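Local coordinates for protein nucleoside diphosphate kinase (Aquifex aeolicus, PDB 3ZTP) that probably transfers the gamma phosphate of ATP to nucleoside diphosphates through a phosphorylated enzyme intermediate, supplying the cell with nucleoside triphosphates other than ATP, at residues K17-L20 with G21-D25. Sequence-based numbering, arbitrary orientation.
Sequences KGAL and GKILD
Ala19 O accepts a hydrogen bond from Ile23 N (3.0 Å), an i to i+4 bond at the start of helix 20-29. The turn joins helix 12-17, closed by a Schellman motif at Gly18, to helix 20-29, which packs against strand 3-10 of the antiparallel sheet. The next bond, from Leu24 N to Leu20 O, is also 3.0 Å and almost straight at the hydrogen (172°), with the donor tilted off the carbonyl plane. Two apolar pairs follow the same spacing. Ala19 CB meets Ile23 CD1 at 4.0 Å. Ile23 CG1 lies beside its own backbone N (chi1 -69°), which brings this branch to 3.3 Å from Ala19 O. Leu20 and Leu24 meet through their CD1 methyls, also 4.0 Å apart, the two side chains crossing at a slant. With Leu24 CG anti to the carbonyl carbon, CG comes within 3.4 Å of Leu20 O. Leu24 also packs on Leu24 of a second subunit. An alanine here would lack CG and both methyls, and would probably leave a gap beside Leu20 CD1 and against Leu24 of the second subunit.

Further out, Ile23 and Leu20 rest on Val10 of strand 3-10, and Ala19 and Ile23 on Phe110. Lys22 NZ and Asp25 OD1 each form a salt bridge with the other's counterpart in the second subunit, which joins two copies of helix 20-29 in the homotetramer. At Gly18 a positive phi (80°) accompanies two bonds back into the last turn of helix 12-17. A second water accepts from Lys22 NZ and donates only weakly to Gly18 O. The first water donates to Gly18 O at 2.7 Å and accepts from Lys22 N at 3.0 Å.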
# COMPACT_ATOMS: atom_id res chain seq x y z
N LYS A 17 -11.34 22.19 5.64
CA LYS A 17 -11.54 23.04 6.82
C LYS A 17 -10.35 22.92 7.81
O LYS A 17 -10.26 23.70 8.76
CB LYS A 17 -12.83 22.70 7.57
CG LYS A 17 -14.13 23.14 6.88
CD LYS A 17 -15.32 22.81 7.78
CE LYS A 17 -16.57 23.49 7.31
NZ LYS A 17 -16.53 24.96 7.62
N GLY A 18 -9.48 21.94 7.60
CA GLY A 18 -8.34 21.72 8.50
C GLY A 18 -8.69 20.98 9.78
O GLY A 18 -7.97 21.11 10.77
N ALA A 19 -9.75 20.19 9.76
CA ALA A 19 -10.26 19.55 10.96
C ALA A 19 -9.75 18.14 11.22
O ALA A 19 -10.11 17.55 12.22
CB ALA A 19 -11.79 19.50 10.88
N LEU A 20 -8.88 17.61 10.35
CA LEU A 20 -8.50 16.20 10.48
C LEU A 20 -7.94 15.85 11.85
O LEU A 20 -8.29 14.83 12.45
CB LEU A 20 -7.44 15.87 9.43
CG LEU A 20 -6.79 14.50 9.58
CD1 LEU A 20 -7.82 13.38 9.37
CD2 LEU A 20 -5.61 14.35 8.60
N GLY A 21 -7.00 16.65 12.33
CA GLY A 21 -6.38 16.36 13.60
C GLY A 21 -7.34 16.45 14.77
O GLY A 21 -7.31 15.60 15.66
N LYS A 22 -8.20 17.45 14.77
CA LYS A 22 -9.19 17.59 15.82
C LYS A 22 -10.15 16.40 15.83
O LYS A 22 -10.55 15.90 16.88
CB LYS A 22 -9.98 18.89 15.66
CG LYS A 22 -9.14 20.14 15.85
CD LYS A 22 -10.02 21.38 15.81
CE LYS A 22 -9.23 22.69 16.04
NZ LYS A 22 -8.38 23.03 14.87
N ILE A 23 -10.51 15.91 14.65
CA ILE A 23 -11.40 14.76 14.56
C ILE A 23 -10.72 13.50 15.10
O ILE A 23 -11.30 12.76 15.89
CB ILE A 23 -11.90 14.59 13.14
CG1 ILE A 23 -12.83 15.75 12.79
CG2 ILE A 23 -12.61 13.27 12.97
CD1 ILE A 23 -13.22 15.81 11.32
N LEU A 24 -9.48 13.23 14.68
CA LEU A 24 -8.77 12.08 15.20
C LEU A 24 -8.60 12.18 16.71
O LEU A 24 -8.78 11.19 17.43
CB LEU A 24 -7.42 11.88 14.51
CG LEU A 24 -7.52 11.54 13.03
CD1 LEU A 24 -6.13 11.44 12.44
CD2 LEU A 24 -8.29 10.22 12.80
N ASP A 25 -8.24 13.37 17.20
CA ASP A 25 -8.07 13.59 18.63
C ASP A 25 -9.34 13.19 19.38
O ASP A 25 -9.29 12.52 20.42
CB ASP A 25 -7.72 15.06 18.92
CG ASP A 25 -7.44 15.30 20.38
OD1 ASP A 25 -6.70 14.56 21.00
OD2 ASP A 25 -8.02 16.27 20.93
O HOH W 1 -7.17 19.43 12.76
O HOH W 2 -10.16 22.82 12.65